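Local coordinates for protein Emp46p (Saccharomyces cerevisiae, PDB 2A6V) that serves as a calcium-independent cargo receptor involved in the secretion of glycoproteins, using a legume-lectin-like carbohydrate recognition domain that binds potassium, at residues L172-Q175 with V180-Q183. Residues are numbered along the deposited sequence; the frame is centred on the assembly and turned at random.
With EDO (1,2-ethanediol), chain E.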
ATOM      1  N   LEU A 172      11.649 -10.460  -4.731  1.00 17.23           N
ATOM      2  CA  LEU A 172      10.396  -9.724  -4.642  1.00 17.58           C
ATOM      3  C   LEU A 172      10.043  -9.225  -6.040  1.00 16.41           C
ATOM      4  O   LEU A 172      10.854  -8.572  -6.712  1.00 16.50           O
ATOM      5  CB  LEU A 172      10.549  -8.549  -3.694  1.00 18.30           C
ATOM      6  CG  LEU A 172       9.236  -7.851  -3.331  1.00 19.94           C
ATOM      7  CD1 LEU A 172       9.319  -7.309  -1.935  1.00 22.86           C
ATOM      8  CD2 LEU A 172       8.900  -6.728  -4.344  1.00 21.22           C
ATOM      9  N   LYS A 173       8.840  -9.557  -6.495  1.00 15.81           N
ATOM     10  CA  LYS A 173       8.306  -9.073  -7.749  1.00 15.58           C
ATOM     11  C   LYS A 173       7.090  -8.203  -7.476  1.00 15.17           C
ATOM     12  O   LYS A 173       6.253  -8.536  -6.646  1.00 15.60           O
ATOM     13  CB  LYS A 173       7.891 -10.250  -8.622  1.00 17.04           C
ATOM     14  CG  LYS A 173       7.412  -9.911  -9.984  1.00 19.34           C
ATOM     15  CD  LYS A 173       7.533 -11.124 -10.900  1.00 23.93           C
ATOM     16  CE  LYS A 173       6.470 -12.140 -10.610  1.00 27.31           C
ATOM     17  NZ  LYS A 173       6.566 -13.251 -11.601  1.00 29.19           N
ATOM     18  N   LEU A 174       6.994  -7.106  -8.194  1.00 14.27           N
ATOM     19  CA  LEU A 174       5.869  -6.208  -8.067  1.00 13.38           C
ATOM     20  C   LEU A 174       5.241  -6.076  -9.423  1.00 13.66           C
ATOM     21  O   LEU A 174       5.873  -5.563 -10.355  1.00 13.12           O
ATOM     22  CB  LEU A 174       6.354  -4.849  -7.556  1.00 12.99           C
ATOM     23  CG  LEU A 174       5.331  -3.873  -6.979  1.00 15.14           C
ATOM     24  CD1 LEU A 174       4.419  -3.357  -8.008  1.00 15.89           C
ATOM     25  CD2 LEU A 174       4.563  -4.508  -5.809  1.00 15.92           C
ATOM     26  N   GLN A 175       4.002  -6.532  -9.559  1.00 13.31           N
ATOM     27  CA  GLN A 175       3.249  -6.397 -10.800  1.00 14.06           C
ATOM     28  C   GLN A 175       2.104  -5.412 -10.623  1.00 13.65           C
ATOM     29  O   GLN A 175       1.516  -5.314  -9.557  1.00 13.71           O
ATOM     30  CB  GLN A 175       2.660  -7.745 -11.225  1.00 14.99           C
ATOM     31  CG  GLN A 175       3.679  -8.848 -11.503  1.00 16.39           C
ATOM     32  CD  GLN A 175       3.008 -10.201 -11.537  1.00 19.62           C
ATOM     33  OE1 GLN A 175       2.748 -10.794 -10.495  1.00 21.53           O
ATOM     34  NE2 GLN A 175       2.693 -10.671 -12.728  1.00 24.55           N
ATOM     35  N   VAL A 180       4.930  -6.700 -15.096  1.00 15.72           N
ATOM     36  CA  VAL A 180       6.001  -6.459 -14.144  1.00 15.33           C
ATOM     37  C   VAL A 180       6.363  -4.972 -14.113  1.00 14.86           C
ATOM     38  O   VAL A 180       6.585  -4.340 -15.143  1.00 15.99           O
ATOM     39  CB  VAL A 180       7.244  -7.349 -14.394  1.00 15.56           C
ATOM     40  CG1 VAL A 180       8.331  -7.037 -13.409  1.00 16.78           C
ATOM     41  CG2 VAL A 180       6.862  -8.827 -14.261  1.00 17.65           C
ATOM     42  N   CYS A 181       6.371  -4.432 -12.898  1.00 13.69           N
ATOM     43  CA  CYS A 181       6.836  -3.079 -12.624  1.00 13.61           C
ATOM     44  C   CYS A 181       8.324  -3.140 -12.258  1.00 13.65           C
ATOM     45  O   CYS A 181       9.153  -2.429 -12.860  1.00 13.28           O
ATOM     46  CB  CYS A 181       5.982  -2.471 -11.510  1.00 12.84           C
ATOM     47  SG  CYS A 181       6.464  -0.814 -10.973  1.00 13.59           S
ATOM     48  N   PHE A 182       8.673  -3.990 -11.311  1.00 13.97           N
ATOM     49  CA  PHE A 182      10.058  -4.246 -10.973  1.00 14.64           C
ATOM     50  C   PHE A 182      10.240  -5.583 -10.284  1.00 16.34           C
ATOM     51  O   PHE A 182       9.277  -6.182  -9.794  1.00 15.51           O
ATOM     52  CB  PHE A 182      10.644  -3.124 -10.108  1.00 14.38           C
ATOM     53  CG  PHE A 182      10.025  -3.021  -8.736  1.00 13.03           C
ATOM     54  CD1 PHE A 182      10.491  -3.784  -7.688  1.00 14.56           C
ATOM     55  CD2 PHE A 182       9.015  -2.095  -8.488  1.00 13.92           C
ATOM     56  CE1 PHE A 182       9.917  -3.672  -6.418  1.00 15.17           C
ATOM     57  CE2 PHE A 182       8.447  -1.986  -7.237  1.00 15.08           C
ATOM     58  CZ  PHE A 182       8.907  -2.769  -6.207  1.00 14.30           C
ATOM     59  N   GLN A 183      11.479  -6.066 -10.275  1.00 17.61           N
ATOM     60  CA  GLN A 183      11.877  -7.209  -9.461  1.00 18.64           C
ATOM     61  C   GLN A 183      13.170  -6.837  -8.756  1.00 19.19           C
ATOM     62  O   GLN A 183      13.953  -6.025  -9.265  1.00 20.51           O
ATOM     63  CB  GLN A 183      12.082  -8.490 -10.286  1.00 19.79           C
ATOM     64  CG  GLN A 183      10.890  -8.908 -11.116  1.00 22.41           C
ATOM     65  CD  GLN A 183      11.040 -10.305 -11.715  1.00 27.16           C
ATOM     66  OE1 GLN A 183      11.210 -11.285 -10.988  1.00 29.40           O
ATOM     67  NE2 GLN A 183      10.958 -10.392 -13.043  1.00 30.26           N
TER
HETATM   68  C1  EDO E   3       3.517  -1.947 -15.334  1.00 23.27           C
HETATM   69  O1  EDO E   3       3.896  -2.592 -14.133  1.00 20.48           O
HETATM   70  C2  EDO E   3       4.612  -0.990 -15.789  1.00 26.33           C
HETATM   71  O2  EDO E   3       5.839  -1.697 -16.032  1.00 26.96           O
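Leu-174 sits opposite two residues at once, Cys-181 and Phe-182, which makes this antiparallel hairpin pairing a classic beta bulge. Leu-174 O accepts the N-H of Cys-181 at 2.8 Å, in the carbonyl plane. Phe-182 N reaches the same Leu-174 O at 3.4 Å, a weak bond. Leu-174 N donates in return to Phe-182 O, 2.9 Å away and nearly straight (167°). Lys-173 and Gln-183 form a non-hydrogen-bonded pair on one side of the bulge; on the other, with the register shifted by one, Gln-175 faces Val-180 in the same kind of pair.

On the buried face, Leu-174 CB lies over one face of the Phe-182 ring, 3.7 Å from its centroid, in a CH-pi contact. The ring's CG stands between backbone N and carbonyl carbon (chi1 66°), which lays the ring against Leu-174. Leu-172 CD2 reaches CE1 of Phe-182 at 3.8 Å. Leu-174 CD1 packs on Cys-181 CB.

The other face is more polar. Lys-173 and Gln-183 run side by side in the same direction, the lysine's aliphatic CD 3.7 Å from the amide OE1 of Gln-183, and Val-180 CG2 touches the same CD.

At the outer edge of the strand, an ethanediol, probably from the crystallisation liquor, donates through O2 to Val-180 O.

Strand 179-184 is the outermost of its sheet in this chain; within the sheet, strand 158-165 lies next to strand 171-176, and Leu-174 touches its Leu-160 and Leu-162. Across the beta sandwich, Phe-182 touches Ala-127 of strand 124-131, and the Cys-181 to Cys-147 disulfide ties this edge to strand 145-148 of the opposing sheet.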